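Local coordinates for hypothetical protein (Thermotoga maritima, PDB 2NZC), which is of unknown molecular function but probably acts as a regulator of the iron-only hydrogenase system, built on a small ACT-like fold, at residues M3-Y8 with K56-T61; Y8-V13 with A64-L69; I12-R17 with A49-V54. One frame throughout, in Å; residues are numbered along the deposited sequence.

Contact 1: M3-Y8 with K56-T61; sequences MEKRFY and KTDNDT
Arg6 and Thr57 pair where strand 6-15 begins beside the end of strand 48-57, just before the turn into helix 59-69; these are the two inner strands of the antiparallel four-stranded sheet of this ACT-like fold. Arg6 N gives a nearly straight bond to Thr57 O (2.9 Å, 167°), and Thr57 N returns one to Arg6 O. The neighbouring pair, Phe7 and Lys56, is non-hydrogen-bonded and sets its side chains on the other face. There Lys56 CG lies over the middle of the Phe7 ring in a CH-pi contact, 3.9 Å from the centroid, while Lys56 CD rests 3.6 Å from Phe7 CZ. Because CG of Lys56 is anti to its own N (chi1 -170°) and the chain beyond is extended, the methylenes run across this ring face and deliver NZ to a salt bridge with Glu45 of the second subunit. Replacing Phe7 by an alanine would probably strip these methylenes of their aromatic support and leave the ammonium end freer to swing away from Glu45. Lys5 lays CB and CG against the Thr57 backbone, its NZ 4.2 Å from Asp58 OD2, too far for a salt bridge. Tyr8 turns its ring edge to Thr57, CE2 standing 3.7 Å from Thr57 O. A water 2.6 Å from Tyr8 OH donates to Thr57 O and Asn59 OD1, and Arg6 NE and NH2 add weak bonds to Tyr8 OH. Asp58 N-caps the helix, its OD1 accepting from Thr61 N. Thr57 O, held by a backbone amide and a water, thus ties the strand end to the helix's first turn.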
loop_
_atom_site.group_PDB
_atom_site.type_symbol
_atom_site.label_atom_id
_atom_site.label_comp_id
_atom_site.label_asym_id
_atom_site.label_seq_id
_atom_site.Cartn_x
_atom_site.Cartn_y
_atom_site.Cartn_z
HETATM N N MSE D 3 -12.951 -26.334 2.299
HETATM C CA MSE D 3 -12.823 -26.118 0.852
HETATM C C MSE D 3 -13.010 -24.682 0.409
HETATM O O MSE D 3 -12.968 -24.395 -0.791
HETATM C CB MSE D 3 -13.830 -26.945 0.086
HETATM C CG MSE D 3 -13.184 -27.711 -0.977
HETATM SE SE MSE D 3 -12.835 -29.397 -0.147
HETATM C CE MSE D 3 -14.640 -30.185 -0.258
ATOM N N GLU D 4 -13.248 -23.785 1.352
ATOM C CA GLU D 4 -13.334 -22.380 1.004
ATOM C C GLU D 4 -11.952 -21.802 0.679
ATOM O O GLU D 4 -10.920 -22.316 1.132
ATOM C CB GLU D 4 -14.012 -21.590 2.119
ATOM C CG GLU D 4 -15.430 -22.093 2.400
ATOM C CD GLU D 4 -16.267 -21.105 3.197
ATOM O OE1 GLU D 4 -17.511 -21.261 3.199
ATOM O OE2 GLU D 4 -15.687 -20.179 3.818
ATOM N N LYS D 5 -11.948 -20.748 -0.133
ATOM C CA LYS D 5 -10.747 -19.959 -0.372
ATOM C C LYS D 5 -10.214 -19.447 0.961
ATOM O O LYS D 5 -10.995 -19.192 1.881
ATOM C CB LYS D 5 -11.064 -18.816 -1.321
ATOM C CG LYS D 5 -11.367 -19.277 -2.741
ATOM C CD LYS D 5 -11.739 -18.104 -3.641
ATOM C CE LYS D 5 -12.269 -18.609 -4.976
ATOM N NZ LYS D 5 -11.298 -19.541 -5.616
ATOM N N ARG D 6 -8.891 -19.344 1.063
ATOM C CA ARG D 6 -8.195 -18.856 2.247
ATOM C C ARG D 6 -7.339 -17.642 1.887
ATOM O O ARG D 6 -6.975 -17.463 0.739
ATOM C CB ARG D 6 -7.282 -19.963 2.779
ATOM C CG ARG D 6 -7.998 -20.917 3.735
ATOM C CD ARG D 6 -7.442 -22.363 3.761
ATOM N NE ARG D 6 -5.986 -22.495 3.584
ATOM C CZ ARG D 6 -5.041 -22.116 4.455
ATOM N NH1 ARG D 6 -5.349 -21.520 5.604
ATOM N NH2 ARG D 6 -3.762 -22.321 4.157
ATOM N N PHE D 7 -7.004 -16.824 2.877
ATOM C CA PHE D 7 -6.114 -15.715 2.670
ATOM C C PHE D 7 -4.651 -16.129 2.776
ATOM O O PHE D 7 -4.255 -16.901 3.665
ATOM C CB PHE D 7 -6.394 -14.599 3.689
ATOM C CG PHE D 7 -7.680 -13.880 3.461
ATOM C CD1 PHE D 7 -8.865 -14.386 3.973
ATOM C CD2 PHE D 7 -7.703 -12.671 2.768
ATOM C CE1 PHE D 7 -10.084 -13.721 3.778
ATOM C CE2 PHE D 7 -8.925 -11.997 2.568
ATOM C CZ PHE D 7 -10.113 -12.539 3.070
ATOM N N TYR D 8 -3.858 -15.561 1.886
ATOM C CA TYR D 8 -2.422 -15.760 1.873
ATOM C C TYR D 8 -1.768 -14.433 1.706
ATOM O O TYR D 8 -2.308 -13.524 1.023
ATOM C CB TYR D 8 -1.995 -16.684 0.719
ATOM C CG TYR D 8 -2.572 -18.086 0.818
ATOM C CD1 TYR D 8 -1.887 -19.107 1.478
ATOM C CD2 TYR D 8 -3.804 -18.378 0.255
ATOM C CE1 TYR D 8 -2.445 -20.394 1.581
ATOM C CE2 TYR D 8 -4.365 -19.642 0.329
ATOM C CZ TYR D 8 -3.679 -20.645 0.994
ATOM O OH TYR D 8 -4.244 -21.884 1.063
ATOM N N LYS D 56 -6.932 -14.043 -1.791
ATOM C CA LYS D 56 -7.856 -14.992 -1.192
ATOM C C LYS D 56 -8.122 -16.038 -2.264
ATOM O O LYS D 56 -8.749 -15.752 -3.273
ATOM C CB LYS D 56 -9.145 -14.328 -0.735
ATOM C CG LYS D 56 -10.014 -15.267 0.120
ATOM C CD LYS D 56 -11.345 -14.646 0.451
ATOM C CE LYS D 56 -12.245 -15.635 1.160
ATOM N NZ LYS D 56 -13.665 -15.266 0.920
ATOM N N THR D 57 -7.608 -17.243 -2.068
ATOM C CA THR D 57 -7.625 -18.197 -3.157
ATOM C C THR D 57 -7.548 -19.642 -2.678
ATOM O O THR D 57 -7.579 -19.917 -1.479
ATOM C CB THR D 57 -6.539 -17.872 -4.222
ATOM O OG1 THR D 57 -6.865 -18.571 -5.433
ATOM C CG2 THR D 57 -5.175 -18.276 -3.754
ATOM N N ASP D 58 -7.477 -20.579 -3.608
ATOM C CA ASP D 58 -7.513 -21.976 -3.175
ATOM C C ASP D 58 -6.101 -22.576 -3.230
ATOM O O ASP D 58 -5.128 -21.875 -3.551
ATOM C CB ASP D 58 -8.562 -22.776 -3.955
ATOM C CG ASP D 58 -8.356 -22.716 -5.434
ATOM O OD1 ASP D 58 -7.292 -22.241 -5.852
ATOM O OD2 ASP D 58 -9.249 -23.173 -6.186
ATOM N N ASN D 59 -5.989 -23.841 -2.853
ATOM C CA ASN D 59 -4.697 -24.489 -2.777
ATOM C C ASN D 59 -4.015 -24.610 -4.126
ATOM O O ASN D 59 -2.816 -24.332 -4.230
ATOM C CB ASN D 59 -4.848 -25.878 -2.154
ATOM C CG ASN D 59 -4.535 -25.880 -0.685
ATOM O OD1 ASN D 59 -4.860 -24.920 0.034
ATOM N ND2 ASN D 59 -3.876 -26.956 -0.216
ATOM N N ASP D 60 -4.777 -25.054 -5.133
ATOM C CA ASP D 60 -4.284 -25.203 -6.513
ATOM C C ASP D 60 -3.651 -23.885 -6.970
ATOM O O ASP D 60 -2.598 -23.874 -7.579
ATOM C CB ASP D 60 -5.411 -25.542 -7.521
ATOM C CG ASP D 60 -6.045 -26.866 -7.291
ATOM O OD1 ASP D 60 -5.468 -27.716 -6.579
ATOM O OD2 ASP D 60 -7.134 -27.095 -7.847
ATOM N N THR D 61 -4.298 -22.780 -6.653
ATOM C CA THR D 61 -3.931 -21.496 -7.201
ATOM C C THR D 61 -2.680 -20.898 -6.521
ATOM O O THR D 61 -1.755 -20.497 -7.212
ATOM C CB THR D 61 -5.118 -20.492 -7.140
ATOM O OG1 THR D 61 -6.253 -21.065 -7.817
ATOM C CG2 THR D 61 -4.756 -19.195 -7.817
HETATM O O HOH W 1 -6.562 -22.187 -0.080
#

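Contact 2: Y8-V13 with A64-L69; sequences YILTIV and ALSGKL
Ser66 OG is hydrogen-bonded to both Thr79 OG1 of strand 75-81 and Ile62 O of its own helix, and it lies 4.5 Å from Leu10 CD2 on the neighbouring strand 6-15. This is the helix-on-sheet packing of a ferredoxin-like beta-alpha-beta-beta-alpha-beta fold, the architecture of ACT domains. Strand 8-13 and helix 64-69 run almost parallel, 9° apart, with their axes 11.3 Å from each other. Leu10 and Ile12, alternate residues of the strand, point toward the helix, whereas Ile9, Thr11 and Val13 between and beyond them pack on the second subunit. The contact itself is made chiefly by methyl groups. Leu10 CD2 meets two leucines from successive helical turns, Leu65 CD2 at 4.1 Å and Leu69 CD1 at 4.0 Å, and its chain slants across both. Leu65 has CG anti to the backbone N (chi1 -180°), which directs its CD2 toward the strand; Leu27 of helix 18-30 touches both Leu65 and Leu69, joining the second helix to this apolar layer. Leu69 also meets Ile12, the two side chains crossing at about a right angle: Leu69 CD1 lies 3.8 Å from Ile12 CD1 and 4.1 Å from Ile12 CG1.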
loop_
_atom_site.group_PDB
_atom_site.type_symbol
_atom_site.label_atom_id
_atom_site.label_comp_id
_atom_site.label_asym_id
_atom_site.label_seq_id
_atom_site.Cartn_x
_atom_site.Cartn_y
_atom_site.Cartn_z
ATOM N N TYR D 8 -3.858 -15.561 1.886
ATOM C CA TYR D 8 -2.422 -15.760 1.873
ATOM C C TYR D 8 -1.768 -14.433 1.706
ATOM O O TYR D 8 -2.308 -13.524 1.023
ATOM C CB TYR D 8 -1.995 -16.684 0.719
ATOM C CG TYR D 8 -2.572 -18.086 0.818
ATOM C CD1 TYR D 8 -1.887 -19.107 1.478
ATOM C CD2 TYR D 8 -3.804 -18.378 0.255
ATOM C CE1 TYR D 8 -2.445 -20.394 1.581
ATOM C CE2 TYR D 8 -4.365 -19.642 0.329
ATOM C CZ TYR D 8 -3.679 -20.645 0.994
ATOM O OH TYR D 8 -4.244 -21.884 1.063
ATOM N N ILE D 9 -0.590 -14.321 2.317
ATOM C CA ILE D 9 0.293 -13.184 2.110
ATOM C C ILE D 9 1.521 -13.626 1.274
ATOM O O ILE D 9 2.152 -14.667 1.566
ATOM C CB ILE D 9 0.746 -12.644 3.472
ATOM C CG1 ILE D 9 -0.447 -12.059 4.225
ATOM C CG2 ILE D 9 1.838 -11.614 3.304
ATOM C CD1 ILE D 9 -0.430 -12.398 5.694
ATOM N N LEU D 10 1.874 -12.832 0.264
ATOM C CA LEU D 10 3.074 -13.095 -0.529
ATOM C C LEU D 10 3.980 -11.886 -0.513
ATOM O O LEU D 10 3.536 -10.755 -0.756
ATOM C CB LEU D 10 2.698 -13.399 -1.970
ATOM C CG LEU D 10 2.593 -14.885 -2.266
ATOM C CD1 LEU D 10 1.203 -15.278 -1.890
ATOM C CD2 LEU D 10 2.829 -15.116 -3.745
ATOM N N THR D 11 5.239 -12.122 -0.198
ATOM C CA THR D 11 6.259 -11.103 -0.375
ATOM C C THR D 11 7.229 -11.567 -1.444
ATOM O O THR D 11 7.804 -12.682 -1.366
ATOM C CB THR D 11 7.017 -10.865 0.896
ATOM O OG1 THR D 11 7.639 -12.098 1.266
ATOM C CG2 THR D 11 6.060 -10.481 1.992
ATOM N N ILE D 12 7.407 -10.710 -2.441
ATOM C CA ILE D 12 8.276 -10.968 -3.566
ATOM C C ILE D 12 9.376 -9.914 -3.540
ATOM O O ILE D 12 9.092 -8.714 -3.447
ATOM C CB ILE D 12 7.494 -10.812 -4.888
ATOM C CG1 ILE D 12 6.261 -11.738 -4.900
ATOM C CG2 ILE D 12 8.384 -11.069 -6.089
ATOM C CD1 ILE D 12 5.260 -11.377 -5.930
ATOM N N VAL D 13 10.623 -10.349 -3.632
ATOM C CA VAL D 13 11.747 -9.432 -3.817
ATOM C C VAL D 13 12.345 -9.681 -5.211
ATOM O O VAL D 13 12.834 -10.778 -5.508
ATOM C CB VAL D 13 12.804 -9.604 -2.699
ATOM C CG1 VAL D 13 14.008 -8.731 -2.950
ATOM C CG2 VAL D 13 12.171 -9.270 -1.322
ATOM N N ALA D 64 0.335 -22.899 -7.681
ATOM C CA ALA D 64 0.683 -22.589 -9.066
ATOM C C ALA D 64 1.489 -21.297 -9.137
ATOM O O ALA D 64 2.517 -21.247 -9.819
ATOM C CB ALA D 64 -0.584 -22.492 -9.953
ATOM N N LEU D 65 1.031 -20.279 -8.410
ATOM C CA LEU D 65 1.639 -18.962 -8.423
ATOM C C LEU D 65 3.053 -18.986 -7.816
ATOM O O LEU D 65 4.011 -18.489 -8.408
ATOM C CB LEU D 65 0.743 -17.955 -7.671
ATOM C CG LEU D 65 1.228 -16.503 -7.594
ATOM C CD1 LEU D 65 1.550 -15.925 -9.006
ATOM C CD2 LEU D 65 0.226 -15.609 -6.845
ATOM N N SER D 66 3.161 -19.559 -6.629
ATOM C CA SER D 66 4.432 -19.755 -5.930
ATOM C C SER D 66 5.487 -20.548 -6.723
ATOM O O SER D 66 6.662 -20.154 -6.773
ATOM C CB SER D 66 4.151 -20.425 -4.586
ATOM O OG SER D 66 3.348 -19.540 -3.794
ATOM N N GLY D 67 5.063 -21.654 -7.335
ATOM C CA GLY D 67 5.949 -22.478 -8.171
ATOM C C GLY D 67 6.501 -21.655 -9.314
ATOM O O GLY D 67 7.688 -21.716 -9.615
ATOM N N LYS D 68 5.632 -20.855 -9.930
ATOM C CA LYS D 68 5.997 -20.081 -11.114
ATOM C C LYS D 68 6.907 -18.900 -10.800
ATOM O O LYS D 68 7.921 -18.704 -11.481
ATOM C CB LYS D 68 4.743 -19.642 -11.882
ATOM C CG LYS D 68 4.008 -20.813 -12.536
ATOM C CD LYS D 68 2.681 -20.369 -13.130
ATOM C CE LYS D 68 1.875 -21.556 -13.638
ATOM N NZ LYS D 68 2.601 -22.278 -14.727
ATOM N N LEU D 69 6.561 -18.126 -9.771
ATOM C CA LEU D 69 7.419 -17.038 -9.314
ATOM C C LEU D 69 8.835 -17.527 -9.009
ATOM O O LEU D 69 9.816 -16.903 -9.431
ATOM C CB LEU D 69 6.815 -16.308 -8.096
ATOM C CG LEU D 69 5.668 -15.351 -8.379
ATOM C CD1 LEU D 69 4.903 -14.975 -7.105
ATOM C CD2 LEU D 69 6.118 -14.111 -9.150
#

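Contact 3: I12-R17 with A49-V54; sequences IVVEDR and AIIFLV
Ile12 packs first against Ile51 and then, at its tip, against Leu53, in the antiparallel pairing of strands 6-15 and 48-57 at the centre of the ferredoxin-like sheet. Its CB sits 3.8 Å from Ile51 O and 4.1 Å from Ile51 CB. CG1, anti to the carbonyl carbon (chi1 -56°), passes the same Ile51 oxygen more distantly, and the nearly extended chain then carries CD1 to Leu53 CD1 at 3.8 Å. Beneath this side chain the backbones are firmly joined: Ile12 and Ile51 exchange two N-H to O bonds, as do Val14 and Ala49. The straightest, Ile12 N to Ile51 O (2.8 Å, 172°) and its counterpart from Val14 N to Ala49 O, enter nearly along the C=O axis. Ile51 extends its own CD1 back to Val14 CG2, 4.0 Å away, so Ile12, Val14, Ile51 and Leu53 knit diagonally as well as in register, with helix 18-30 covering Val14, Ile51 and Leu53. The non-hydrogen-bonded pair Val13 and Ile50 faces the second subunit, and beside it the Phe52 ring stacks on Phe52 of that subunit. Where the strand 6-15 ends, Asp16 folds back on Ala49, bringing OD1 to 3.5 Å from Ala49 CB.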
loop_
_atom_site.group_PDB
_atom_site.type_symbol
_atom_site.label_atom_id
_atom_site.label_comp_id
_atom_site.label_asym_id
_atom_site.label_seq_id
_atom_site.Cartn_x
_atom_site.Cartn_y
_atom_site.Cartn_z
ATOM N N ILE D 12 7.407 -10.710 -2.441
ATOM C CA ILE D 12 8.276 -10.968 -3.566
ATOM C C ILE D 12 9.376 -9.914 -3.540
ATOM O O ILE D 12 9.092 -8.714 -3.447
ATOM C CB ILE D 12 7.494 -10.812 -4.888
ATOM C CG1 ILE D 12 6.261 -11.738 -4.900
ATOM C CG2 ILE D 12 8.384 -11.069 -6.089
ATOM C CD1 ILE D 12 5.260 -11.377 -5.930
ATOM N N VAL D 13 10.623 -10.349 -3.632
ATOM C CA VAL D 13 11.747 -9.432 -3.817
ATOM C C VAL D 13 12.345 -9.681 -5.211
ATOM O O VAL D 13 12.834 -10.778 -5.508
ATOM C CB VAL D 13 12.804 -9.604 -2.699
ATOM C CG1 VAL D 13 14.008 -8.731 -2.950
ATOM C CG2 VAL D 13 12.171 -9.270 -1.322
ATOM N N VAL D 14 12.294 -8.654 -6.056
ATOM C CA VAL D 14 12.750 -8.748 -7.443
ATOM C C VAL D 14 13.987 -7.894 -7.704
ATOM O O VAL D 14 14.054 -6.759 -7.256
ATOM C CB VAL D 14 11.661 -8.252 -8.429
ATOM C CG1 VAL D 14 11.959 -8.751 -9.860
ATOM C CG2 VAL D 14 10.299 -8.684 -8.010
ATOM N N GLU D 15 14.956 -8.428 -8.449
ATOM C CA GLU D 15 16.052 -7.598 -8.993
ATOM C C GLU D 15 15.472 -6.765 -10.143
ATOM O O GLU D 15 14.882 -7.314 -11.072
ATOM C CB GLU D 15 17.233 -8.463 -9.423
ATOM C CG GLU D 15 17.566 -9.521 -8.372
ATOM C CD GLU D 15 18.881 -10.239 -8.580
ATOM O OE1 GLU D 15 19.333 -10.428 -9.741
ATOM O OE2 GLU D 15 19.469 -10.635 -7.551
ATOM N N ASP D 16 15.612 -5.439 -10.056
ATOM C CA ASP D 16 14.770 -4.503 -10.825
ATOM C C ASP D 16 15.238 -4.290 -12.255
ATOM O O ASP D 16 15.133 -3.175 -12.792
ATOM C CB ASP D 16 14.630 -3.145 -10.102
ATOM C CG ASP D 16 13.198 -2.545 -10.195
ATOM O OD1 ASP D 16 12.232 -3.295 -10.520
ATOM O OD2 ASP D 16 13.039 -1.321 -9.909
ATOM N N ARG D 17 15.765 -5.353 -12.865
ATOM C CA ARG D 17 16.091 -5.346 -14.286
ATOM C C ARG D 17 14.838 -5.622 -15.140
ATOM O O ARG D 17 13.770 -5.973 -14.609
ATOM C CB ARG D 17 17.229 -6.326 -14.593
ATOM C CG ARG D 17 16.900 -7.783 -14.392
ATOM C CD ARG D 17 18.117 -8.607 -14.659
ATOM N NE ARG D 17 17.857 -10.030 -14.495
ATOM C CZ ARG D 17 18.065 -10.705 -13.369
ATOM N NH1 ARG D 17 17.799 -12.004 -13.320
ATOM N NH2 ARG D 17 18.537 -10.083 -12.292
ATOM N N ALA D 49 13.168 -4.432 -6.093
ATOM C CA ALA D 49 11.820 -3.967 -5.922
ATOM C C ALA D 49 11.204 -4.944 -4.975
ATOM O O ALA D 49 11.501 -6.142 -5.067
ATOM C CB ALA D 49 11.100 -3.990 -7.228
ATOM N N ILE D 50 10.364 -4.437 -4.074
ATOM C CA ILE D 50 9.579 -5.276 -3.148
ATOM C C ILE D 50 8.132 -5.244 -3.597
ATOM O O ILE D 50 7.636 -4.183 -3.997
ATOM C CB ILE D 50 9.604 -4.706 -1.709
ATOM C CG1 ILE D 50 11.041 -4.721 -1.200
ATOM C CG2 ILE D 50 8.603 -5.498 -0.811
ATOM C CD1 ILE D 50 11.346 -3.798 0.000
ATOM N N ILE D 51 7.468 -6.401 -3.590
ATOM C CA ILE D 51 6.019 -6.459 -3.899
ATOM C C ILE D 51 5.352 -7.266 -2.791
ATOM O O ILE D 51 5.825 -8.379 -2.450
ATOM C CB ILE D 51 5.697 -7.153 -5.266
ATOM C CG1 ILE D 51 6.372 -6.447 -6.418
ATOM C CG2 ILE D 51 4.173 -7.144 -5.544
ATOM C CD1 ILE D 51 6.513 -7.309 -7.728
ATOM N N PHE D 52 4.296 -6.694 -2.215
ATOM C CA PHE D 52 3.482 -7.365 -1.230
ATOM C C PHE D 52 2.161 -7.667 -1.895
ATOM O O PHE D 52 1.593 -6.782 -2.557
ATOM C CB PHE D 52 3.158 -6.447 -0.044
ATOM C CG PHE D 52 4.363 -5.920 0.707
ATOM C CD1 PHE D 52 5.055 -6.730 1.590
ATOM C CD2 PHE D 52 4.723 -4.580 0.614
ATOM C CE1 PHE D 52 6.130 -6.225 2.326
ATOM C CE2 PHE D 52 5.807 -4.083 1.352
ATOM C CZ PHE D 52 6.485 -4.905 2.188
ATOM N N LEU D 53 1.653 -8.888 -1.685
ATOM C CA LEU D 53 0.333 -9.310 -2.201
ATOM C C LEU D 53 -0.487 -9.930 -1.074
ATOM O O LEU D 53 0.057 -10.625 -0.191
ATOM C CB LEU D 53 0.503 -10.392 -3.305
ATOM C CG LEU D 53 1.383 -10.066 -4.524
ATOM C CD1 LEU D 53 1.456 -11.267 -5.415
ATOM C CD2 LEU D 53 0.746 -8.966 -5.343
ATOM N N VAL D 54 -1.785 -9.649 -1.090
ATOM C CA VAL D 54 -2.779 -10.409 -0.317
ATOM C C VAL D 54 -3.657 -11.113 -1.358
ATOM O O VAL D 54 -4.128 -10.471 -2.307
ATOM C CB VAL D 54 -3.654 -9.491 0.594
ATOM C CG1 VAL D 54 -4.676 -10.373 1.393
ATOM C CG2 VAL D 54 -2.756 -8.718 1.573
#

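Overall arrangement
Strand 6-15 runs through all three contacts, and the chemistry shifts along it. Contact 2, near the centre of the chain, is buried and rests on methyl packing between sheet and helix 59-69; contact 3 is also buried but is chiefly strand pairing, with one face under helix 18-30 and the other against the second subunit. Contact 1 extends the same strand pair to the partly exposed margin on the opposite side of the chain's centre from contact 3, where charges, an ordered water and a helix cap take over. Leu10 O meets Leu53 N between contacts 2 and 3, and Val54 packs on Phe7 and Tyr8, linking contact 3 to contact 1.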